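Local coordinates for lipid-transfer protein (Thermomonospora curvata, PDB 6OK1), which is a lipid-transfer protein of the thiolase superfamily, built on the thiolase fold, whose precise role is not established, at residues F18-G23 / N112-V117; T55-S60 / V106-F111. One frame throughout, in Å; residues are numbered along the deposited sequence.

How the contacts relate
Both contacts lie in the N-terminal thiolase-type half of the chain and share strand 104-112, a member of the mixed sheet. Contact 2 joins the body of that strand to the loop 55-60, which runs from strand 50-54 to helix 61-68; contact 1 takes over where the strand runs out, joining residues 112-117 to the loop between strand 8-15 and helix 26-40. Along the chain the order is 18-23, 55-60, 106-111, 112-117, so contact 2 falls within the span that contact 1 brings together. Their centres are 15 Å apart. Together they join two strand-to-helix loops to one strand and the turn that follows it, contact 2 in the interior and contact 1 at the surface.

Contact 1: residues F18-G23 / N112-V117; sequences FSKNSG and NERSGV
Lys20 lies against Arg114 where the loop 18-23 meets the turn that follows strand 104-112, and the two long side chains touch through their methylene groups at a slant. Lys20 CB rests on Arg114 CG, and Lys20 CD returns to that same carbon at 3.8 Å because the lysine chain bends at chi2 (-62°). From there the chain runs out straight, carrying NZ away from the arginine to a hydrogen bond with the backbone O of Glu217, while Trp188 offers a cation-pi contact. The like charges stay apart, Lys20 NZ lying 5.4 Å from Arg114 NE. Arg114 CG also packs 3.7 Å from Lys20 O.

Deeper in, Ser22 OG donates a hydrogen bond to Asn112 OD1 at 2.7 Å, approaching 27° out of the amide carbonyl plane; Asn112 ND2 binds Arg24 O, so both ends of this buried amide are held. Close to this pair a water bridges the segments. It donates to Asn21 OD1 and to Ser115 OG, the latter 2.8 Å from the water oxygen, and accepts from Gly23 N. Ser115 OG also bonds Asp219 OD2, a carboxylate oxygen that takes Ser22 N as well, while Asp219 OD1 receives Arg114 N. Asp219, at the start of strand 219-228, thus links both segments. Within the loop, Ser19 OG accepts from Asn21 N at 3.1 Å, forming an ST turn. This is surface packing of two loops that extend from strands 8-15 and 104-112, which strand 219-228 separates in the sheet of a thiolase fold, with Asp219 of that middle strand bonded to both.

Contact 2: residues T55-S60 / V106-F111; sequences TADTSS and VCYRAF
Asp57 OD2 meets Arg109 NH1 at 2.8 Å in a salt bridge and also accepts from the backbone N of Ala110 at 3.1 Å. The two donors arrive differently: Ala110 N comes nearly in line with the C-O bond, whereas the guanidinium stands above the carboxylate plane, the two flat groups turned 72° apart. Arg109 sets out from the far side of the strand, but its bend at chi2 (74°) brings the tip back to Asp57. One guanidinium face carries the edge of the Phe111 ring, with CD2 3.4 Å above the plane; Asp57 N lies over the opposite face, toward its rim.

Tyr108 OH donates to Ser59 O at 2.7 Å, nearly straight along the carbonyl bond and in the plane of the ring.

In the next shell, Asp57 OD1 takes Ser59 N at 3.0 Å, an Asx turn that helps hold the carboxylate in place. Three waters complete the seam: one joins Asp57 OD1, Ser59 OG and Ala110 O, another links Thr58 N, Arg109 NH1 and Ala110 O, and a third connects Ala56 O with Arg109 NH2.

Around this buried seam, Leu27 of helix 26-40 and Val64 of helix 61-68 touch Ser59, Val64 also touches Tyr108, and strand 104-112 runs between strands 50-54 and 219-228, with Thr55 packing on Arg78 of the second subunit.

Contact 1: residues F18-G23 / N112-V117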
ATOM      1  N   PHE A  18     -19.309   3.924 -15.707  1.00 24.79           N
ATOM      2  CA  PHE A  18     -18.661   2.629 -15.774  1.00 25.63           C
ATOM      3  C   PHE A  18     -18.809   2.099 -17.193  1.00 26.12           C
ATOM      4  O   PHE A  18     -19.930   2.015 -17.709  1.00 29.30           O
ATOM      5  CB  PHE A  18     -19.292   1.660 -14.765  1.00 26.76           C
ATOM      6  CG  PHE A  18     -19.332   2.194 -13.361  1.00 23.82           C
ATOM      7  CD1 PHE A  18     -18.291   2.971 -12.888  1.00 23.36           C
ATOM      8  CD2 PHE A  18     -20.401   1.925 -12.512  1.00 25.97           C
ATOM      9  CE1 PHE A  18     -18.305   3.464 -11.581  1.00 26.90           C
ATOM     10  CE2 PHE A  18     -20.407   2.391 -11.194  1.00 26.23           C
ATOM     11  CZ  PHE A  18     -19.355   3.170 -10.740  1.00 25.28           C
ATOM     12  N   SER A  19     -17.696   1.746 -17.827  1.00 23.63           N
ATOM     13  CA  SER A  19     -17.765   1.382 -19.242  1.00 23.90           C
ATOM     14  C   SER A  19     -16.759   0.282 -19.540  1.00 26.31           C
ATOM     15  O   SER A  19     -16.163  -0.315 -18.634  1.00 25.13           O
ATOM     16  CB  SER A  19     -17.510   2.614 -20.120  1.00 31.31           C
ATOM     17  OG  SER A  19     -16.130   2.922 -20.145  1.00 27.63           O
ATOM     18  N   LYS A  20     -16.602  -0.017 -20.829  1.00 23.97           N
ATOM     19  CA  LYS A  20     -15.562  -0.906 -21.311  1.00 24.44           C
ATOM     20  C   LYS A  20     -14.472  -0.148 -22.056  1.00 21.70           C
ATOM     21  O   LYS A  20     -13.561  -0.777 -22.607  1.00 26.11           O
ATOM     22  CB  LYS A  20     -16.162  -1.979 -22.230  1.00 26.70           C
ATOM     23  CG  LYS A  20     -17.356  -2.691 -21.621  1.00 32.92           C
ATOM     24  CD  LYS A  20     -16.964  -3.437 -20.350  1.00 34.24           C
ATOM     25  CE  LYS A  20     -18.170  -4.185 -19.764  1.00 35.05           C
ATOM     26  NZ  LYS A  20     -17.895  -4.797 -18.435  1.00 36.43           N
ATOM     27  N   ASN A  21     -14.555   1.171 -22.091  1.00 23.94           N
ATOM     28  CA  ASN A  21     -13.503   2.002 -22.656  1.00 24.54           C
ATOM     29  C   ASN A  21     -13.707   3.446 -22.240  1.00 25.15           C
ATOM     30  O   ASN A  21     -14.529   4.171 -22.814  1.00 28.47           O
ATOM     31  CB  ASN A  21     -13.468   1.897 -24.184  1.00 29.02           C
ATOM     32  CG  ASN A  21     -12.476   2.898 -24.811  1.00 30.92           C
ATOM     33  OD1 ASN A  21     -11.437   3.194 -24.232  1.00 45.00           O
ATOM     34  ND2 ASN A  21     -12.819   3.427 -25.979  1.00 47.22           N
ATOM     35  N   SER A  22     -12.964   3.870 -21.215  1.00 24.18           N
ATOM     36  CA  SER A  22     -13.116   5.225 -20.718  1.00 23.64           C
ATOM     37  C   SER A  22     -12.531   6.235 -21.687  1.00 22.82           C
ATOM     38  O   SER A  22     -12.909   7.416 -21.651  1.00 28.38           O
ATOM     39  CB  SER A  22     -12.426   5.384 -19.374  1.00 24.77           C
ATOM     40  OG  SER A  22     -11.017   5.468 -19.555  1.00 25.01           O
ATOM     41  N   GLY A  23     -11.581   5.801 -22.510  1.00 26.26           N
ATOM     42  CA  GLY A  23     -10.923   6.740 -23.394  1.00 31.25           C
ATOM     43  C   GLY A  23     -10.039   7.758 -22.712  1.00 35.48           C
ATOM     44  O   GLY A  23      -9.603   8.714 -23.363  1.00 28.38           O
ATOM     45  N   ASN A 112      -8.565   1.530 -15.635  1.00 22.41           N
ATOM     46  CA  ASN A 112      -8.993   1.027 -16.931  1.00 23.39           C
ATOM     47  C   ASN A 112      -8.696  -0.464 -17.021  1.00 20.72           C
ATOM     48  O   ASN A 112      -7.811  -0.897 -17.744  1.00 24.53           O
ATOM     49  CB  ASN A 112      -8.265   1.766 -18.041  1.00 22.53           C
ATOM     50  CG  ASN A 112      -8.735   3.183 -18.180  1.00 27.66           C
ATOM     51  OD1 ASN A 112      -9.939   3.456 -18.154  1.00 23.57           O
ATOM     52  ND2 ASN A 112      -7.789   4.107 -18.317  1.00 26.92           N
ATOM     53  N   GLU A 113      -9.433  -1.266 -16.269  1.00 22.58           N
ATOM     54  CA  GLU A 113      -9.172  -2.698 -16.269  0.63 21.51           C
ATOM     55  C   GLU A 113      -9.677  -3.391 -17.524  1.00 24.17           C
ATOM     56  O   GLU A 113      -9.167  -4.453 -17.855  1.00 25.21           O
ATOM     57  CB  GLU A 113      -9.802  -3.375 -15.041  0.63 22.17           C
ATOM     58  CG  GLU A 113      -9.017  -3.210 -13.765  0.63 23.00           C
ATOM     59  CD  GLU A 113      -9.032  -4.447 -12.901  0.63 70.51           C
ATOM     60  OE1 GLU A 113      -7.945  -4.813 -12.426  0.63 50.47           O
ATOM     61  OE2 GLU A 113     -10.110  -5.052 -12.691  0.63 26.81           O
ATOM     62  N   ARG A 114     -10.664  -2.824 -18.222  1.00 23.87           N
ATOM     63  CA  ARG A 114     -11.119  -3.444 -19.463  1.00 25.47           C
ATOM     64  C   ARG A 114     -10.288  -3.026 -20.665  1.00 25.77           C
ATOM     65  O   ARG A 114      -9.952  -3.870 -21.500  1.00 30.23           O
ATOM     66  CB  ARG A 114     -12.583  -3.104 -19.725  1.00 27.28           C
ATOM     67  CG  ARG A 114     -13.205  -3.993 -20.835  1.00 27.06           C
ATOM     68  CD  ARG A 114     -13.250  -5.438 -20.392  1.00 30.89           C
ATOM     69  NE  ARG A 114     -13.709  -6.400 -21.388  1.00 33.62           N
ATOM     70  CZ  ARG A 114     -12.957  -6.911 -22.360  1.00 33.51           C
ATOM     71  NH1 ARG A 114     -11.724  -6.466 -22.563  1.00 27.01           N
ATOM     72  NH2 ARG A 114     -13.453  -7.869 -23.138  1.00 27.94           N
ATOM     73  N   SER A 115      -9.924  -1.745 -20.748  1.00 23.48           N
ATOM     74  CA  SER A 115      -9.204  -1.226 -21.899  1.00 26.69           C
ATOM     75  C   SER A 115      -7.692  -1.152 -21.717  1.00 35.98           C
ATOM     76  O   SER A 115      -6.979  -0.988 -22.712  1.00 33.00           O
ATOM     77  CB  SER A 115      -9.722   0.165 -22.259  1.00 26.95           C
ATOM     78  OG  SER A 115      -9.462   1.129 -21.234  1.00 26.88           O
ATOM     79  N   GLY A 116      -7.180  -1.268 -20.494  1.00 32.10           N
ATOM     80  CA  GLY A 116      -5.737  -1.143 -20.275  1.00 33.70           C
ATOM     81  C   GLY A 116      -5.009  -2.438 -20.603  1.00 31.68           C
ATOM     82  O   GLY A 116      -5.544  -3.532 -20.444  1.00 47.85           O
ATOM     83  N   VAL A 117      -3.793  -2.290 -21.130  1.00 82.14           N
ATOM     84  CA  VAL A 117      -2.944  -3.402 -21.583  1.00106.35           C
ATOM     85  C   VAL A 117      -3.555  -4.794 -21.398  1.00 99.01           C
ATOM     86  O   VAL A 117      -2.843  -5.778 -21.186  1.00106.33           O
ATOM     87  CB  VAL A 117      -1.592  -3.331 -20.867  1.00104.23           C
ATOM     88  CG1 VAL A 117      -0.807  -2.121 -21.363  1.00 74.24           C
ATOM     89  CG2 VAL A 117      -1.790  -3.275 -19.347  1.00 90.95           C
TER
HETATM   90  O   HOH W   1      -9.556   3.727 -22.312  1.00 45.13           O

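Contact 2: residues T55-S60 / V106-F111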
ATOM      1  N   THR A  55      -3.556  -0.388  -2.491  1.00 19.73           N
ATOM      2  CA  THR A  55      -2.111  -0.430  -2.769  1.00 18.05           C
ATOM      3  C   THR A  55      -1.823  -0.361  -4.269  1.00 20.85           C
ATOM      4  O   THR A  55      -0.856   0.295  -4.696  1.00 22.09           O
ATOM      5  CB  THR A  55      -1.473  -1.685  -2.160  1.00 20.05           C
ATOM      6  OG1 THR A  55      -2.268  -2.834  -2.472  1.00 25.63           O
ATOM      7  CG2 THR A  55      -1.430  -1.574  -0.707  1.00 15.45           C
ATOM      8  N   ALA A  56      -2.653  -1.006  -5.087  1.00 21.02           N
ATOM      9  CA  ALA A  56      -2.398  -1.137  -6.524  1.00 24.00           C
ATOM     10  C   ALA A  56      -2.843   0.072  -7.335  1.00 23.93           C
ATOM     11  O   ALA A  56      -2.522   0.136  -8.536  1.00 24.01           O
ATOM     12  CB  ALA A  56      -3.089  -2.389  -7.104  1.00 25.78           C
ATOM     13  N   ASP A  57      -3.571   1.004  -6.732  1.00 22.31           N
ATOM     14  CA  ASP A  57      -4.035   2.164  -7.463  1.00 20.71           C
ATOM     15  C   ASP A  57      -2.852   3.027  -7.890  1.00 20.20           C
ATOM     16  O   ASP A  57      -1.986   3.348  -7.074  1.00 20.90           O
ATOM     17  CB  ASP A  57      -5.020   2.969  -6.628  1.00 21.37           C
ATOM     18  CG  ASP A  57      -5.857   3.873  -7.499  1.00 27.92           C
ATOM     19  OD1 ASP A  57      -5.308   4.888  -7.973  1.00 21.25           O
ATOM     20  OD2 ASP A  57      -7.037   3.560  -7.786  1.00 23.36           O
ATOM     21  N   THR A  58      -2.790   3.352  -9.193  1.00 21.89           N
ATOM     22  CA  THR A  58      -1.646   4.057  -9.760  1.00 25.82           C
ATOM     23  C   THR A  58      -1.760   5.570  -9.632  1.00 25.74           C
ATOM     24  O   THR A  58      -0.790   6.274  -9.928  1.00 25.03           O
ATOM     25  CB  THR A  58      -1.494   3.698 -11.264  1.00 21.41           C
ATOM     26  OG1 THR A  58      -2.630   4.170 -11.976  1.00 24.63           O
ATOM     27  CG2 THR A  58      -1.352   2.170 -11.471  1.00 31.75           C
ATOM     28  N   SER A  59      -2.931   6.088  -9.275  1.00 21.15           N
ATOM     29  CA  SER A  59      -3.130   7.522  -9.100  1.00 19.23           C
ATOM     30  C   SER A  59      -2.856   7.850  -7.644  1.00 21.32           C
ATOM     31  O   SER A  59      -3.762   7.898  -6.822  1.00 22.17           O
ATOM     32  CB  SER A  59      -4.544   7.909  -9.499  1.00 24.74           C
ATOM     33  OG  SER A  59      -4.792   7.503 -10.835  1.00 23.42           O
ATOM     34  N   SER A  60      -1.587   8.086  -7.327  1.00 20.74           N
ATOM     35  CA  SER A  60      -1.213   8.307  -5.940  1.00 22.55           C
ATOM     36  C   SER A  60      -1.940   9.515  -5.347  1.00 20.07           C
ATOM     37  O   SER A  60      -2.374  10.437  -6.050  1.00 22.02           O
ATOM     38  CB  SER A  60       0.300   8.489  -5.834  1.00 26.13           C
ATOM     39  OG  SER A  60       0.628   9.802  -6.204  1.00 34.96           O
ATOM     40  N   VAL A 106     -11.276  11.422   1.536  1.00 22.18           N
ATOM     41  CA  VAL A 106     -11.846  10.822   0.332  1.00 20.41           C
ATOM     42  C   VAL A 106     -11.207   9.462   0.082  1.00 23.60           C
ATOM     43  O   VAL A 106      -9.985   9.346   0.021  1.00 21.56           O
ATOM     44  CB  VAL A 106     -11.686  11.738  -0.891  1.00 21.27           C
ATOM     45  CG1 VAL A 106     -12.444  11.177  -2.060  1.00 24.57           C
ATOM     46  CG2 VAL A 106     -12.208  13.149  -0.565  1.00 25.96           C
ATOM     47  N   CYS A 107     -12.044   8.438  -0.064  1.00 22.27           N
ATOM     48  CA  CYS A 107     -11.623   7.091  -0.412  1.00 19.86           C
ATOM     49  C   CYS A 107     -11.932   6.876  -1.888  1.00 19.94           C
ATOM     50  O   CYS A 107     -13.033   7.201  -2.327  1.00 23.94           O
ATOM     51  CB  CYS A 107     -12.368   6.052   0.432  1.00 25.53           C
ATOM     52  SG  CYS A 107     -12.387   6.404   2.192  1.00 24.49           S
ATOM     53  N   TYR A 108     -10.972   6.344  -2.660  1.00 21.31           N
ATOM     54  CA  TYR A 108     -11.204   6.239  -4.101  1.00 22.26           C
ATOM     55  C   TYR A 108     -10.509   5.027  -4.712  1.00 22.00           C
ATOM     56  O   TYR A 108      -9.581   4.452  -4.143  1.00 22.69           O
ATOM     57  CB  TYR A 108     -10.741   7.514  -4.836  1.00 22.88           C
ATOM     58  CG  TYR A 108      -9.241   7.767  -4.779  1.00 24.28           C
ATOM     59  CD1 TYR A 108      -8.684   8.464  -3.732  1.00 25.56           C
ATOM     60  CD2 TYR A 108      -8.389   7.315  -5.781  1.00 20.84           C
ATOM     61  CE1 TYR A 108      -7.312   8.695  -3.679  1.00 19.96           C
ATOM     62  CE2 TYR A 108      -7.015   7.534  -5.720  1.00 21.74           C
ATOM     63  CZ  TYR A 108      -6.500   8.233  -4.675  1.00 24.18           C
ATOM     64  OH  TYR A 108      -5.164   8.468  -4.584  1.00 23.62           O
ATOM     65  N   ARG A 109     -10.980   4.657  -5.904  1.00 20.21           N
ATOM     66  CA  ARG A 109     -10.344   3.662  -6.747  1.00 20.05           C
ATOM     67  C   ARG A 109     -10.759   3.984  -8.169  1.00 22.49           C
ATOM     68  O   ARG A 109     -11.945   4.205  -8.428  1.00 22.36           O
ATOM     69  CB  ARG A 109     -10.770   2.235  -6.359  1.00 21.20           C
ATOM     70  CG  ARG A 109     -10.019   1.117  -7.063  1.00 19.55           C
ATOM     71  CD  ARG A 109      -8.616   0.959  -6.523  1.00 21.56           C
ATOM     72  NE  ARG A 109      -7.938  -0.195  -7.114  1.00 23.45           N
ATOM     73  CZ  ARG A 109      -7.135  -0.169  -8.168  1.00 23.06           C
ATOM     74  NH1 ARG A 109      -6.829   0.969  -8.796  1.00 23.38           N
ATOM     75  NH2 ARG A 109      -6.617  -1.319  -8.613  1.00 24.30           N
ATOM     76  N   ALA A 110      -9.799   4.015  -9.080  1.00 20.05           N
ATOM     77  CA  ALA A 110     -10.127   4.226 -10.486  1.00 20.25           C
ATOM     78  C   ALA A 110      -9.143   3.488 -11.375  1.00 22.72           C
ATOM     79  O   ALA A 110      -7.941   3.461 -11.098  1.00 23.54           O
ATOM     80  CB  ALA A 110     -10.131   5.722 -10.835  1.00 22.26           C
ATOM     81  N   PHE A 111      -9.650   2.877 -12.443  1.00 22.03           N
ATOM     82  CA  PHE A 111      -8.769   2.125 -13.322  1.00 20.34           C
ATOM     83  C   PHE A 111      -9.411   1.919 -14.684  1.00 21.19           C
ATOM     84  O   PHE A 111     -10.627   2.092 -14.871  1.00 21.29           O
ATOM     85  CB  PHE A 111      -8.370   0.764 -12.713  1.00 22.45           C
ATOM     86  CG  PHE A 111      -9.504  -0.023 -12.091  1.00 23.57           C
ATOM     87  CD1 PHE A 111     -10.692  -0.265 -12.770  1.00 25.17           C
ATOM     88  CD2 PHE A 111      -9.329  -0.611 -10.841  1.00 28.89           C
ATOM     89  CE1 PHE A 111     -11.712  -1.041 -12.197  1.00 26.77           C
ATOM     90  CE2 PHE A 111     -10.330  -1.400 -10.261  1.00 31.10           C
ATOM     91  CZ  PHE A 111     -11.537  -1.606 -10.944  1.00 24.98           C
TER
HETATM   92  O   HOH W   2      -4.628  -0.823 -10.618  1.00 35.02           O
HETATM   93  O   HOH W   3      -6.569   5.760 -10.233  1.00 26.84           O
HETATM   94  O   HOH W   4      -5.273   2.363 -10.738  1.00 26.50           O